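Local coordinates for protein arginase (Thermus thermophilus, PDB 2EF5) that probably catalyses the manganese-dependent hydrolysis of L-arginine to L-ornithine and urea, using two metal ions in each subunit, at residues G94-S99 against H213-A218; D118-F123 against V229-P234. One frame throughout, in Å; residues are numbered along the deposited sequence.

In the fold
From the N terminus, the chain reaches 94-99 in the loop after strand 87-93, then 118-123 just after strand 113-117, then 213-218 on strand 212-217, and finally 229-234 in the loop leading towards helix 239-252. Interaction 1 joins the first and third of these segments and closes a loop of 113 residues; interaction 2 joins the second and fourth and closes one of 105. The two closures therefore cross rather than nest. The metal ligands of both gather at or just beyond the C-terminal ends of strands in the parallel sheet of eight and meet at the same two manganese ions, where D217 and H96 stand beside D118 and D122. Away from the metals, A218 packs on V229.

Interaction 1 (G94-S99 against H213-A218); sequences GDHSLS and HVSLDA. With MN (manganese (II) ion), chain H; MN (manganese (II) ion), chain G.
H96 and D217 meet as fellow ligands of one manganese ion. The ring nitrogen H96 ND1 lies 2.2 Å from the manganese of chain H, and D217 OD2 binds the same ion at 2.5 Å. That carboxylate oxygen also holds the manganese of chain G, so one atom bridges the pair. The imidazole and carboxylate planes are turned 68° apart, and D118 and D122 supply the other protein ligands of the chain H ion. W116 stacks on the H96 ring.

Hydrogen bonding fixes the other side of the imidazole. H96 NE2 donates to S215 OG over 2.7 Å, nearly straight (170°) and in the ring plane. The serine hydroxyl reaches it because OG points away from the backbone N (chi1 -164°), towards the histidine edge. S215 OG and S99 OG, 3.2 Å apart, each bond to the carboxylate of D259, so a buried second shell stands behind the metal ligand. With an alanine at S215, H96 NE2 would probably be left without its acceptor, and the ring held less firmly in the orientation that presents ND1 to the metal.

Histidine from the loop after one strand and aspartate from the end of another, both converging on a bridged metal pair at the C-terminal ends of the strands of a parallel sheet, are the hallmark of the arginase binuclear manganese centre.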
loop_
_atom_site.group_PDB
_atom_site.type_symbol
_atom_site.label_atom_id
_atom_site.label_comp_id
_atom_site.label_asym_id
_atom_site.label_seq_id
_atom_site.Cartn_x
_atom_site.Cartn_y
_atom_site.Cartn_z
ATOM N N GLY A 94 -18.411 -20.260 -33.492
ATOM C CA GLY A 94 -17.934 -19.115 -34.199
ATOM C C GLY A 94 -17.967 -18.210 -32.986
ATOM O O GLY A 94 -17.236 -18.465 -32.024
ATOM N N ASP A 95 -18.851 -17.215 -32.996
ATOM C CA ASP A 95 -18.977 -16.261 -31.898
ATOM C C ASP A 95 -19.143 -16.883 -30.526
ATOM O O ASP A 95 -19.865 -17.863 -30.361
ATOM C CB ASP A 95 -20.185 -15.340 -32.110
ATOM C CG ASP A 95 -20.125 -14.579 -33.409
ATOM O OD1 ASP A 95 -19.017 -14.151 -33.791
ATOM O OD2 ASP A 95 -21.192 -14.394 -34.034
ATOM N N HIS A 96 -18.511 -16.267 -29.534
ATOM C CA HIS A 96 -18.621 -16.735 -28.160
ATOM C C HIS A 96 -20.048 -16.500 -27.656
ATOM O O HIS A 96 -20.429 -16.988 -26.593
ATOM C CB HIS A 96 -17.631 -15.990 -27.266
ATOM C CG HIS A 96 -17.170 -16.806 -26.095
ATOM N ND1 HIS A 96 -15.993 -16.528 -25.423
ATOM C CD2 HIS A 96 -17.684 -17.910 -25.532
ATOM C CE1 HIS A 96 -15.810 -17.450 -24.496
ATOM N NE2 HIS A 96 -16.813 -18.301 -24.533
ATOM N N SER A 97 -20.825 -15.742 -28.424
ATOM C CA SER A 97 -22.216 -15.451 -28.078
ATOM C C SER A 97 -22.991 -16.746 -27.887
ATOM O O SER A 97 -23.936 -16.795 -27.112
ATOM C CB SER A 97 -22.890 -14.640 -29.189
ATOM O OG SER A 97 -22.264 -13.385 -29.375
ATOM N N LEU A 98 -22.586 -17.793 -28.604
ATOM C CA LEU A 98 -23.253 -19.091 -28.513
ATOM C C LEU A 98 -23.277 -19.635 -27.089
ATOM O O LEU A 98 -24.133 -20.455 -26.747
ATOM C CB LEU A 98 -22.572 -20.106 -29.441
ATOM C CG LEU A 98 -21.142 -20.539 -29.096
ATOM C CD1 LEU A 98 -21.146 -21.564 -27.967
ATOM C CD2 LEU A 98 -20.501 -21.149 -30.334
ATOM N N SER A 99 -22.346 -19.179 -26.256
ATOM C CA SER A 99 -22.291 -19.655 -24.877
ATOM C C SER A 99 -23.528 -19.314 -24.055
ATOM O O SER A 99 -23.793 -19.973 -23.052
ATOM C CB SER A 99 -21.035 -19.128 -24.173
ATOM O OG SER A 99 -19.871 -19.771 -24.685
ATOM N N HIS A 213 -18.612 -26.196 -16.195
ATOM C CA HIS A 213 -18.738 -25.950 -17.627
ATOM C C HIS A 213 -17.508 -25.136 -18.010
ATOM O O HIS A 213 -17.236 -24.086 -17.426
ATOM C CB HIS A 213 -19.992 -25.136 -17.958
ATOM C CG HIS A 213 -20.091 -24.757 -19.401
ATOM N ND1 HIS A 213 -19.418 -23.679 -19.935
ATOM C CD2 HIS A 213 -20.725 -25.353 -20.439
ATOM C CE1 HIS A 213 -19.629 -23.630 -21.237
ATOM N NE2 HIS A 213 -20.418 -24.637 -21.569
ATOM N N VAL A 214 -16.754 -25.621 -18.981
ATOM C CA VAL A 214 -15.561 -24.908 -19.410
ATOM C C VAL A 214 -15.802 -24.259 -20.768
ATOM O O VAL A 214 -16.170 -24.929 -21.721
ATOM C CB VAL A 214 -14.352 -25.864 -19.516
ATOM C CG1 VAL A 214 -13.144 -25.114 -20.084
ATOM C CG2 VAL A 214 -14.029 -26.446 -18.144
ATOM N N SER A 215 -15.605 -22.951 -20.849
ATOM C CA SER A 215 -15.799 -22.250 -22.106
ATOM C C SER A 215 -14.421 -21.778 -22.548
ATOM O O SER A 215 -13.844 -20.869 -21.956
ATOM C CB SER A 215 -16.752 -21.063 -21.913
ATOM O OG SER A 215 -17.223 -20.605 -23.164
ATOM N N LEU A 216 -13.900 -22.400 -23.597
ATOM C CA LEU A 216 -12.569 -22.077 -24.088
ATOM C C LEU A 216 -12.537 -21.242 -25.365
ATOM O O LEU A 216 -12.926 -21.702 -26.439
ATOM C CB LEU A 216 -11.780 -23.385 -24.285
ATOM C CG LEU A 216 -10.350 -23.340 -24.836
ATOM C CD1 LEU A 216 -9.449 -22.516 -23.916
ATOM C CD2 LEU A 216 -9.824 -24.776 -24.955
ATOM N N ASP A 217 -12.080 -20.001 -25.226
ATOM C CA ASP A 217 -11.950 -19.092 -26.353
ATOM C C ASP A 217 -10.516 -19.260 -26.844
ATOM O O ASP A 217 -9.573 -19.130 -26.067
ATOM C CB ASP A 217 -12.172 -17.644 -25.908
ATOM C CG ASP A 217 -12.222 -16.683 -27.075
ATOM O OD1 ASP A 217 -11.364 -16.793 -27.973
ATOM O OD2 ASP A 217 -13.113 -15.809 -27.101
ATOM N N ALA A 218 -10.359 -19.557 -28.129
ATOM C CA ALA A 218 -9.040 -19.770 -28.710
ATOM C C ALA A 218 -8.085 -18.615 -28.470
ATOM O O ALA A 218 -6.874 -18.823 -28.398
ATOM C CB ALA A 218 -9.167 -20.025 -30.218
HETATM MN MN MN H . -14.755 -14.719 -25.648
HETATM MN MN MN G . -12.149 -13.609 -26.446
#

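Interaction 2 (D118-F123 against V229-P234); sequences DAHADF and VGTPVP. With MN (manganese (II) ion), chain G; MN (manganese (II) ion), chain H.
The DAHAD metal-binding loop of the arginase family, D118 to D122, meets the 229-234 loop where the ring of H120 lies against T231 and V233. T231 O sits at the ring edge, near its plane, 3.4 Å from H120 CE1. The methyl T231 CG2 comes within 3.6 Å of H120 NE2, and V233 CG2 approaches the same nitrogen obliquely at 3.8 Å. V233 CG2 also makes a loose apolar contact with A119 CB (4.4 Å).

The inner side of the loop serves the metals. D118 spans both ions, with OD1 on the manganese of chain G and OD2 on that of chain H at 2.1 Å, while D122 OD2 binds the latter. H120 ND1 faces the chain G ion at a long 2.8 Å. An Asx turn, in which the backbone N of H120 donates to D118 OD1 over 2.7 Å, ties the two ligands together; D217 and D219 complete that ion's protein ligands.

The H120 ring thus faces the metal through ND1, has T231 O near its plane beside CE1, and is met round NE2 by the methyls of T231 and V233. Bound to a cation, its ring would probably be polarised so that CE1 attracts T231 O, lending the 229-234 loop a mild electrostatic hold on the metal site.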
loop_
_atom_site.group_PDB
_atom_site.type_symbol
_atom_site.label_atom_id
_atom_site.label_comp_id
_atom_site.label_asym_id
_atom_site.label_seq_id
_atom_site.Cartn_x
_atom_site.Cartn_y
_atom_site.Cartn_z
ATOM N N ASP A 118 -10.404 -17.173 -21.459
ATOM C CA ASP A 118 -10.482 -16.206 -22.533
ATOM C C ASP A 118 -9.522 -15.046 -22.308
ATOM O O ASP A 118 -9.184 -14.728 -21.168
ATOM C CB ASP A 118 -11.905 -15.669 -22.476
ATOM C CG ASP A 118 -12.379 -15.089 -23.764
ATOM O OD1 ASP A 118 -11.656 -14.284 -24.389
ATOM O OD2 ASP A 118 -13.520 -15.446 -24.120
ATOM N N ALA A 119 -9.110 -14.392 -23.393
ATOM C CA ALA A 119 -8.232 -13.232 -23.274
ATOM C C ALA A 119 -9.125 -12.054 -22.874
ATOM O O ALA A 119 -8.637 -11.029 -22.391
ATOM C CB ALA A 119 -7.549 -12.935 -24.597
ATOM N N HIS A 120 -10.432 -12.209 -23.086
ATOM C CA HIS A 120 -11.398 -11.169 -22.732
ATOM C C HIS A 120 -12.376 -11.696 -21.691
ATOM O O HIS A 120 -12.457 -12.902 -21.469
ATOM C CB HIS A 120 -12.170 -10.709 -23.970
ATOM C CG HIS A 120 -11.291 -10.293 -25.104
ATOM N ND1 HIS A 120 -10.843 -11.174 -26.064
ATOM C CD2 HIS A 120 -10.728 -9.095 -25.403
ATOM C CE1 HIS A 120 -10.041 -10.542 -26.906
ATOM N NE2 HIS A 120 -9.957 -9.278 -26.523
ATOM N N ALA A 121 -13.120 -10.791 -21.064
ATOM C CA ALA A 121 -14.084 -11.162 -20.033
ATOM C C ALA A 121 -15.501 -11.326 -20.569
ATOM O O ALA A 121 -16.336 -11.957 -19.920
ATOM C CB ALA A 121 -14.074 -10.123 -18.921
ATOM N N ASP A 122 -15.766 -10.766 -21.745
ATOM C CA ASP A 122 -17.092 -10.840 -22.360
ATOM C C ASP A 122 -18.154 -10.491 -21.324
ATOM O O ASP A 122 -19.219 -11.115 -21.279
ATOM C CB ASP A 122 -17.367 -12.247 -22.900
ATOM C CG ASP A 122 -16.406 -12.649 -24.000
ATOM O OD1 ASP A 122 -16.072 -11.791 -24.844
ATOM O OD2 ASP A 122 -15.999 -13.825 -24.028
ATOM N N PHE A 123 -17.856 -9.489 -20.503
ATOM C CA PHE A 123 -18.757 -9.068 -19.444
ATOM C C PHE A 123 -19.378 -7.686 -19.683
ATOM O O PHE A 123 -19.718 -6.977 -18.730
ATOM C CB PHE A 123 -18.010 -9.072 -18.112
ATOM C CG PHE A 123 -18.855 -9.498 -16.941
ATOM C CD1 PHE A 123 -19.208 -10.829 -16.772
ATOM C CD2 PHE A 123 -19.294 -8.567 -16.010
ATOM C CE1 PHE A 123 -19.988 -11.230 -15.689
ATOM C CE2 PHE A 123 -20.074 -8.950 -14.926
ATOM C CZ PHE A 123 -20.424 -10.285 -14.761
ATOM N N VAL A 229 -7.592 -16.213 -34.714
ATOM C CA VAL A 229 -8.601 -15.640 -33.826
ATOM C C VAL A 229 -8.929 -14.209 -34.243
ATOM O O VAL A 229 -8.069 -13.478 -34.734
ATOM C CB VAL A 229 -8.123 -15.639 -32.344
ATOM C CG1 VAL A 229 -7.756 -17.058 -31.923
ATOM C CG2 VAL A 229 -6.935 -14.710 -32.174
ATOM N N GLY A 230 -10.180 -13.812 -34.037
ATOM C CA GLY A 230 -10.608 -12.478 -34.411
ATOM C C GLY A 230 -9.947 -11.337 -33.661
ATOM O O GLY A 230 -9.570 -10.331 -34.264
ATOM N N THR A 231 -9.803 -11.477 -32.349
ATOM C CA THR A 231 -9.198 -10.416 -31.559
ATOM C C THR A 231 -7.965 -10.898 -30.800
ATOM O O THR A 231 -8.006 -11.112 -29.587
ATOM C CB THR A 231 -10.221 -9.829 -30.567
ATOM O OG1 THR A 231 -11.453 -9.578 -31.256
ATOM C CG2 THR A 231 -9.713 -8.520 -29.988
ATOM N N PRO A 232 -6.842 -11.071 -31.512
ATOM C CA PRO A 232 -5.608 -11.529 -30.874
ATOM C C PRO A 232 -5.037 -10.494 -29.915
ATOM O O PRO A 232 -5.074 -9.293 -30.181
ATOM C CB PRO A 232 -4.684 -11.792 -32.060
ATOM C CG PRO A 232 -5.133 -10.758 -33.053
ATOM C CD PRO A 232 -6.637 -10.853 -32.955
ATOM N N VAL A 233 -4.514 -10.973 -28.794
ATOM C CA VAL A 233 -3.918 -10.110 -27.791
ATOM C C VAL A 233 -2.625 -10.774 -27.337
ATOM O O VAL A 233 -2.635 -11.905 -26.845
ATOM C CB VAL A 233 -4.851 -9.932 -26.575
ATOM C CG1 VAL A 233 -4.279 -8.877 -25.640
ATOM C CG2 VAL A 233 -6.249 -9.539 -27.035
ATOM N N PRO A 234 -1.483 -10.087 -27.515
ATOM C CA PRO A 234 -0.185 -10.639 -27.114
ATOM C C PRO A 234 -0.089 -10.931 -25.619
ATOM O O PRO A 234 -0.824 -10.351 -24.813
ATOM C CB PRO A 234 0.800 -9.563 -27.562
ATOM C CG PRO A 234 -0.006 -8.302 -27.448
ATOM C CD PRO A 234 -1.328 -8.721 -28.046
HETATM MN MN MN G . -12.149 -13.609 -26.446
HETATM MN MN MN H . -14.755 -14.719 -25.648
#